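Local structure of inositol-3-phosphate synthase (1VKO) at residues A124-G129 and V140-I145; L149-L154 and L451-E456. The protein is a tetrameric enzyme of the myo-inositol-1-phosphate synthase family, with a Rossmann-like domain that binds nicotinamide-adenine-dinucleotide. All blocks are in the same frame, centred on the assembly; numbering follows the deposited sequence.

Both interactions are buried, and their centres lie about 17 Å apart. Interaction 1 joins the hairpin strands 125-131 and 136-141, with the residues just after the second, through three backbone hydrogen bonds and apolar packing; it sits at the subunit interface, where a second subunit meets several of its residues. Interaction 2 joins elements almost 300 residues apart, the loop 149-154 and helix segment 451-456, by apolar side-chain packing inside the subunit: no hydrogen bond crosses it, and no other chain touches it. It lies nearer the centre of the chain, about 12 Å away against 20 Å for interaction 1. The contacts follow one another along the chain and meet where Phe142 CE2 packs 4.1 Å from Leu454 CD2.

Interaction 1 of 2, residues A124-G129 and V140-I145; sequences ATVHLG and VPFKDI
Leu128 and Val140 meet side on, their side chains crossing at about a right angle, and one methyl does most of the touching. Leu128 CD2 is set between the two branches of the valine, 3.4 Å from Val140 CG1 and 3.4 Å from Val140 CG2, both shorter than ordinary van der Waals contact; with Leu128 chi2 at -27°, off any staggered value, the exact placing of this methyl is uncertain. Further along, Val126 uses its CG2 branch. This methyl lies beside the backbone N (chi1 -169° for CG1), where it touches Ile145 CD1 at 3.5 Å. Val126 CG2 also lies 4.0 Å from Phe142 CD1, approaching that ring obliquely.

Backbone bonds fix this register in the antiparallel hairpin of strands 125-131 and 136-141. Val126 and Val140 form a hydrogen-bonded pair with their side chains on the same face: Val126 N donates to Val140 O over 2.7 Å, and Val140 N returns a bond to Val126 O over 2.9 Å. Next to it, Thr125 and Pro141 make a non-hydrogen-bonded pair whose side chains diverge. One residue beyond Pro141, Phe142 N donates to Ala124 O at 2.9 Å, with an almost straight N-H...O angle of 179°. Helix 498-513 packs on the Val126 face, meeting Val126 through Thr506, Phe142 through Leu505 and Val509, and Ile145 through Ala513. Thr125 looks elsewhere: its OG1 hydrogen-bonds to Ser387 O of the second subunit, while Pro141 packs on Ile390 of that subunit.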
ATOM      1  N   ALA A 124       9.489 -27.847  -0.984  1.00 26.36           N
ATOM      2  CA  ALA A 124       8.645 -27.929  -2.191  1.00 24.94           C
ATOM      3  C   ALA A 124       8.084 -29.341  -2.374  1.00 26.37           C
ATOM      4  O   ALA A 124       8.732 -30.339  -2.013  1.00 26.39           O
ATOM      5  CB  ALA A 124       9.409 -27.486  -3.445  1.00 22.87           C
ATOM      6  N   THR A 125       6.853 -29.433  -2.870  1.00 27.02           N
ATOM      7  CA  THR A 125       6.365 -30.728  -3.338  1.00 27.03           C
ATOM      8  C   THR A 125       6.180 -30.675  -4.851  1.00 27.40           C
ATOM      9  O   THR A 125       6.127 -29.593  -5.462  1.00 26.49           O
ATOM     10  CB  THR A 125       5.073 -31.161  -2.671  1.00 27.53           C
ATOM     11  OG1 THR A 125       4.089 -30.156  -2.896  1.00 28.63           O
ATOM     12  CG2 THR A 125       5.221 -31.293  -1.115  1.00 22.36           C
ATOM     13  N   VAL A 126       6.111 -31.865  -5.440  1.00 26.63           N
ATOM     14  CA  VAL A 126       6.161 -32.039  -6.882  1.00 27.73           C
ATOM     15  C   VAL A 126       4.950 -32.868  -7.310  1.00 27.90           C
ATOM     16  O   VAL A 126       4.521 -33.763  -6.594  1.00 31.46           O
ATOM     17  CB  VAL A 126       7.499 -32.726  -7.284  1.00 27.39           C
ATOM     18  CG1 VAL A 126       7.714 -32.688  -8.764  1.00 25.79           C
ATOM     19  CG2 VAL A 126       8.676 -32.050  -6.567  1.00 32.49           C
ATOM     20  N   HIS A 127       4.403 -32.561  -8.471  1.00 26.01           N
ATOM     21  CA  HIS A 127       3.215 -33.220  -8.960  1.00 26.31           C
ATOM     22  C   HIS A 127       3.630 -34.348  -9.920  1.00 28.45           C
ATOM     23  O   HIS A 127       4.133 -34.070 -11.012  1.00 24.94           O
ATOM     24  CB  HIS A 127       2.349 -32.183  -9.663  1.00 25.33           C
ATOM     25  CG  HIS A 127       0.953 -32.629  -9.935  1.00 26.81           C
ATOM     26  ND1 HIS A 127       0.196 -32.098 -10.961  1.00 17.14           N
ATOM     27  CD2 HIS A 127       0.173 -33.558  -9.335  1.00 25.48           C
ATOM     28  CE1 HIS A 127      -0.992 -32.677 -10.975  1.00 11.07           C
ATOM     29  NE2 HIS A 127      -1.030 -33.566  -9.999  1.00 27.22           N
ATOM     30  N   LEU A 128       3.438 -35.610  -9.489  1.00 28.94           N
ATOM     31  CA  LEU A 128       3.642 -36.804 -10.340  1.00 26.95           C
ATOM     32  C   LEU A 128       2.402 -37.224 -11.136  1.00 30.03           C
ATOM     33  O   LEU A 128       2.521 -37.995 -12.104  1.00 31.98           O
ATOM     34  CB  LEU A 128       4.083 -38.001  -9.518  1.00 27.57           C
ATOM     35  CG  LEU A 128       5.271 -38.015  -8.555  1.00 25.96           C
ATOM     36  CD1 LEU A 128       6.353 -36.996  -8.936  1.00 34.54           C
ATOM     37  CD2 LEU A 128       4.737 -37.727  -7.189  1.00 41.87           C
ATOM     38  N   GLY A 129       1.220 -36.753 -10.718  1.00 29.95           N
ATOM     39  CA  GLY A 129      -0.041 -37.114 -11.363  1.00 30.95           C
ATOM     40  C   GLY A 129      -1.216 -37.364 -10.416  1.00 32.81           C
ATOM     41  O   GLY A 129      -1.193 -36.941  -9.256  1.00 31.76           O
ATOM     42  N   VAL A 140       4.585 -35.222  -4.078  1.00 25.18           N
ATOM     43  CA  VAL A 140       5.611 -35.729  -3.184  1.00 25.81           C
ATOM     44  C   VAL A 140       6.638 -34.654  -2.886  1.00 27.03           C
ATOM     45  O   VAL A 140       6.849 -33.740  -3.712  1.00 28.15           O
ATOM     46  CB  VAL A 140       6.334 -36.974  -3.737  1.00 24.74           C
ATOM     47  CG1 VAL A 140       5.352 -38.147  -3.883  1.00 19.34           C
ATOM     48  CG2 VAL A 140       7.095 -36.635  -5.029  1.00 23.33           C
ATOM     49  N   PRO A 141       7.247 -34.745  -1.706  1.00 24.02           N
ATOM     50  CA  PRO A 141       8.348 -33.871  -1.367  1.00 24.53           C
ATOM     51  C   PRO A 141       9.432 -33.991  -2.441  1.00 27.82           C
ATOM     52  O   PRO A 141       9.762 -35.099  -2.896  1.00 31.25           O
ATOM     53  CB  PRO A 141       8.839 -34.423  -0.016  1.00 25.11           C
ATOM     54  CG  PRO A 141       7.616 -35.095   0.576  1.00 22.67           C
ATOM     55  CD  PRO A 141       6.918 -35.688  -0.612  1.00 22.78           C
ATOM     56  N   PHE A 142       9.965 -32.853  -2.854  1.00 24.51           N
ATOM     57  CA  PHE A 142      11.129 -32.826  -3.679  1.00 24.32           C
ATOM     58  C   PHE A 142      12.217 -33.810  -3.204  1.00 26.79           C
ATOM     59  O   PHE A 142      12.872 -34.470  -4.030  1.00 30.45           O
ATOM     60  CB  PHE A 142      11.677 -31.409  -3.678  1.00 25.66           C
ATOM     61  CG  PHE A 142      12.731 -31.177  -4.702  1.00 27.26           C
ATOM     62  CD1 PHE A 142      12.379 -30.801  -5.992  1.00 29.11           C
ATOM     63  CD2 PHE A 142      14.081 -31.341  -4.382  1.00 27.94           C
ATOM     64  CE1 PHE A 142      13.363 -30.606  -6.956  1.00 23.29           C
ATOM     65  CE2 PHE A 142      15.070 -31.140  -5.328  1.00 19.85           C
ATOM     66  CZ  PHE A 142      14.710 -30.777  -6.623  1.00 32.21           C
ATOM     67  N   LYS A 143      12.438 -33.904  -1.894  1.00 21.78           N
ATOM     68  CA  LYS A 143      13.607 -34.649  -1.403  1.00 24.01           C
ATOM     69  C   LYS A 143      13.388 -36.158  -1.461  1.00 24.51           C
ATOM     70  O   LYS A 143      14.314 -36.917  -1.249  1.00 25.21           O
ATOM     71  CB  LYS A 143      13.985 -34.207   0.006  1.00 22.72           C
ATOM     72  CG  LYS A 143      12.872 -34.397   1.048  1.00 23.11           C
ATOM     73  CD  LYS A 143      13.126 -33.496   2.235  1.00 25.10           C
ATOM     74  CE  LYS A 143      11.971 -33.521   3.181  1.00 33.05           C
ATOM     75  NZ  LYS A 143      12.024 -34.875   3.808  1.00 51.21           N
ATOM     76  N   ASP A 144      12.157 -36.572  -1.777  1.00 25.08           N
ATOM     77  CA  ASP A 144      11.820 -37.973  -1.943  1.00 26.03           C
ATOM     78  C   ASP A 144      12.076 -38.510  -3.366  1.00 28.09           C
ATOM     79  O   ASP A 144      12.022 -39.713  -3.592  1.00 28.67           O
ATOM     80  CB  ASP A 144      10.352 -38.191  -1.575  1.00 26.35           C
ATOM     81  CG  ASP A 144      10.089 -38.056  -0.082  1.00 26.59           C
ATOM     82  OD1 ASP A 144      11.001 -37.702   0.680  1.00 17.00           O
ATOM     83  OD2 ASP A 144       8.980 -38.276   0.427  1.00 27.04           O
ATOM     84  N   ILE A 145      12.329 -37.626  -4.329  1.00 29.68           N
ATOM     85  CA  ILE A 145      12.449 -38.035  -5.715  1.00 27.64           C
ATOM     86  C   ILE A 145      13.817 -38.659  -6.025  1.00 29.60           C
ATOM     87  O   ILE A 145      13.884 -39.837  -6.348  1.00 29.41           O
ATOM     88  CB  ILE A 145      12.101 -36.871  -6.648  1.00 27.61           C
ATOM     89  CG1 ILE A 145      10.645 -36.472  -6.450  1.00 21.80           C
ATOM     90  CG2 ILE A 145      12.338 -37.253  -8.094  1.00 27.38           C
ATOM     91  CD1 ILE A 145      10.291 -35.149  -7.175  1.00 21.87           C
TER

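Interaction 2 of 2, residues L149-L154 and L451-E456; sequences LSPNDL and LAILTE
Leu149, Pro151 and Leu154 pack against Ile453, Ala452 and Glu456 in a buried, apolar loop-to-helix contact, in the loop that leads toward strand 154-159 of the parallel sheet, beside helix 440-458. Ile453 reaches the loop with its CD1 end. Its CG1 stands anti to the carbonyl carbon (chi1 -77°) and the chain then runs on extended, which carries CD1 to the loop: it touches Leu149 O at 3.8 Å and Pro151 CG at 3.9 Å, the isoleucine and proline side chains crossing at about a right angle. Leu149 answers through its CB, 4.1 Å from Ile453 CG1.

On the next turn of the helix, Leu149 CD1 rests on the aliphatic part of Glu456, 3.8 Å from Glu456 CB, the two side chains again nearly perpendicular. Glu456 bends at chi2 (-76°), and its carboxylate is satisfied beyond the contact, OE1 in a salt bridge with Arg460 and OE2 accepting from Arg75 N. Leu154 CD1 makes only a loose approach to Ala452 CB, at 4.5 Å.

The loop holds its own shape. Ser150 N donates to Asp153 OD2 over 3.0 Å, on the anti side of that oxygen, and Ser150 OG accepts from Asn152 N at 2.9 Å, an ST turn, as the chain enters the 3-10 segment 151-153. Leu149, Leu154 and Glu456 all lie on Thr77 of the neighbouring strand 77-82, and Ala452 lies on Leu79. Helix 440-458 packs over strands 77-82 and 295-298 of the parallel sheet, with the 149-154 loop against its side, consistent with the layered alpha/beta build of a Rossmann-like domain.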
ATOM      1  N   LEU A 149      20.995 -34.265   0.174  1.00 26.34           N
ATOM      2  CA  LEU A 149      21.339 -33.911   1.550  1.00 27.92           C
ATOM      3  C   LEU A 149      20.196 -33.229   2.310  1.00 29.07           C
ATOM      4  O   LEU A 149      19.296 -32.638   1.713  1.00 27.43           O
ATOM      5  CB  LEU A 149      22.544 -32.979   1.557  1.00 26.91           C
ATOM      6  CG  LEU A 149      23.844 -33.469   0.946  1.00 26.61           C
ATOM      7  CD1 LEU A 149      24.663 -32.257   0.559  1.00 19.67           C
ATOM      8  CD2 LEU A 149      24.578 -34.372   1.958  1.00 13.61           C
ATOM      9  N   SER A 150      20.231 -33.348   3.635  1.00 29.52           N
ATOM     10  CA  SER A 150      19.494 -32.446   4.503  1.00 30.31           C
ATOM     11  C   SER A 150      20.500 -31.450   4.985  1.00 30.70           C
ATOM     12  O   SER A 150      21.670 -31.806   5.144  1.00 33.90           O
ATOM     13  CB  SER A 150      18.969 -33.197   5.725  1.00 33.19           C
ATOM     14  OG  SER A 150      18.822 -32.318   6.838  1.00 30.29           O
ATOM     15  N   PRO A 151      20.093 -30.223   5.276  1.00 30.85           N
ATOM     16  CA  PRO A 151      21.065 -29.235   5.751  1.00 29.30           C
ATOM     17  C   PRO A 151      21.686 -29.674   7.068  1.00 29.68           C
ATOM     18  O   PRO A 151      22.701 -29.123   7.462  1.00 31.15           O
ATOM     19  CB  PRO A 151      20.225 -27.971   5.939  1.00 30.08           C
ATOM     20  CG  PRO A 151      19.055 -28.160   4.980  1.00 30.42           C
ATOM     21  CD  PRO A 151      18.733 -29.651   5.167  1.00 32.10           C
ATOM     22  N   ASN A 152      21.078 -30.651   7.738  1.00 25.11           N
ATOM     23  CA  ASN A 152      21.654 -31.185   8.953  1.00 28.57           C
ATOM     24  C   ASN A 152      22.949 -31.945   8.667  1.00 28.10           C
ATOM     25  O   ASN A 152      23.762 -32.098   9.557  1.00 26.99           O
ATOM     26  CB  ASN A 152      20.643 -32.071   9.709  1.00 25.92           C
ATOM     27  CG  ASN A 152      19.376 -31.311  10.098  1.00 33.04           C
ATOM     28  OD1 ASN A 152      19.379 -30.080  10.283  1.00 27.57           O
ATOM     29  ND2 ASN A 152      18.285 -32.040  10.219  1.00 33.08           N
ATOM     30  N   ASP A 153      23.144 -32.372   7.415  1.00 29.83           N
ATOM     31  CA  ASP A 153      24.270 -33.227   7.027  1.00 28.48           C
ATOM     32  C   ASP A 153      25.434 -32.402   6.523  1.00 30.98           C
ATOM     33  O   ASP A 153      26.465 -32.971   6.092  1.00 33.45           O
ATOM     34  CB  ASP A 153      23.873 -34.155   5.876  1.00 28.13           C
ATOM     35  CG  ASP A 153      22.754 -35.085   6.225  1.00 31.42           C
ATOM     36  OD1 ASP A 153      22.875 -35.778   7.269  1.00 30.86           O
ATOM     37  OD2 ASP A 153      21.729 -35.199   5.505  1.00 19.31           O
ATOM     38  N   LEU A 154      25.261 -31.076   6.506  1.00 29.99           N
ATOM     39  CA  LEU A 154      26.303 -30.177   5.987  1.00 27.18           C
ATOM     40  C   LEU A 154      27.237 -29.787   7.107  1.00 25.33           C
ATOM     41  O   LEU A 154      26.787 -29.350   8.164  1.00 24.85           O
ATOM     42  CB  LEU A 154      25.707 -28.910   5.362  1.00 22.10           C
ATOM     43  CG  LEU A 154      24.763 -28.899   4.139  1.00 29.57           C
ATOM     44  CD1 LEU A 154      24.200 -27.466   3.905  1.00 15.42           C
ATOM     45  CD2 LEU A 154      25.419 -29.433   2.837  1.00 24.88           C
ATOM     46  N   LEU A 451      21.403 -24.059  -2.688  1.00 23.98           N
ATOM     47  CA  LEU A 451      22.484 -24.003  -3.690  1.00 22.44           C
ATOM     48  C   LEU A 451      23.507 -25.123  -3.400  1.00 20.38           C
ATOM     49  O   LEU A 451      23.882 -25.907  -4.279  1.00 18.54           O
ATOM     50  CB  LEU A 451      23.143 -22.622  -3.724  1.00 19.54           C
ATOM     51  CG  LEU A 451      22.315 -21.436  -4.246  1.00 17.69           C
ATOM     52  CD1 LEU A 451      22.803 -20.157  -3.584  1.00 22.54           C
ATOM     53  CD2 LEU A 451      22.359 -21.306  -5.767  1.00  7.65           C
ATOM     54  N   ALA A 452      23.939 -25.218  -2.153  1.00 20.43           N
ATOM     55  CA  ALA A 452      24.880 -26.254  -1.797  1.00 19.42           C
ATOM     56  C   ALA A 452      24.272 -27.602  -2.214  1.00 21.83           C
ATOM     57  O   ALA A 452      24.958 -28.446  -2.814  1.00 25.17           O
ATOM     58  CB  ALA A 452      25.184 -26.211  -0.292  1.00 18.69           C
ATOM     59  N   ILE A 453      22.979 -27.781  -1.941  1.00 20.16           N
ATOM     60  CA  ILE A 453      22.380 -29.108  -1.961  1.00 19.62           C
ATOM     61  C   ILE A 453      22.181 -29.563  -3.406  1.00 20.79           C
ATOM     62  O   ILE A 453      22.473 -30.702  -3.769  1.00 20.90           O
ATOM     63  CB  ILE A 453      21.107 -29.138  -1.076  1.00 18.75           C
ATOM     64  CG1 ILE A 453      21.522 -29.204   0.407  1.00 18.19           C
ATOM     65  CG2 ILE A 453      20.171 -30.304  -1.432  1.00 17.09           C
ATOM     66  CD1 ILE A 453      20.390 -29.050   1.388  1.00  7.84           C
ATOM     67  N   LEU A 454      21.732 -28.662  -4.251  1.00 20.90           N
ATOM     68  CA  LEU A 454      21.587 -29.001  -5.649  1.00 21.71           C
ATOM     69  C   LEU A 454      22.935 -29.212  -6.323  1.00 23.25           C
ATOM     70  O   LEU A 454      23.021 -29.961  -7.306  1.00 25.48           O
ATOM     71  CB  LEU A 454      20.788 -27.910  -6.364  1.00 23.56           C
ATOM     72  CG  LEU A 454      19.362 -27.855  -5.857  1.00 19.60           C
ATOM     73  CD1 LEU A 454      18.732 -26.556  -6.213  1.00 17.59           C
ATOM     74  CD2 LEU A 454      18.504 -29.071  -6.317  1.00 18.19           C
ATOM     75  N   THR A 455      23.988 -28.561  -5.808  1.00 23.26           N
ATOM     76  CA  THR A 455      25.335 -28.750  -6.353  1.00 21.71           C
ATOM     77  C   THR A 455      25.876 -30.161  -6.096  1.00 24.41           C
ATOM     78  O   THR A 455      26.352 -30.814  -7.021  1.00 24.75           O
ATOM     79  CB  THR A 455      26.311 -27.700  -5.826  1.00 23.31           C
ATOM     80  OG1 THR A 455      25.912 -26.407  -6.291  1.00 22.55           O
ATOM     81  CG2 THR A 455      27.690 -27.895  -6.472  1.00 17.62           C
ATOM     82  N   GLU A 456      25.793 -30.616  -4.844  1.00 25.14           N
ATOM     83  CA  GLU A 456      26.227 -31.963  -4.484  1.00 29.34           C
ATOM     84  C   GLU A 456      25.446 -33.005  -5.272  1.00 31.70           C
ATOM     85  O   GLU A 456      25.997 -34.035  -5.663  1.00 34.70           O
ATOM     86  CB  GLU A 456      26.054 -32.214  -2.989  1.00 27.99           C
ATOM     87  CG  GLU A 456      26.800 -33.430  -2.459  1.00 26.68           C
ATOM     88  CD  GLU A 456      26.141 -34.744  -2.820  1.00 24.03           C
ATOM     89  OE1 GLU A 456      24.897 -34.827  -2.716  1.00 20.80           O
ATOM     90  OE2 GLU A 456      26.862 -35.710  -3.198  1.00 29.11           O
TER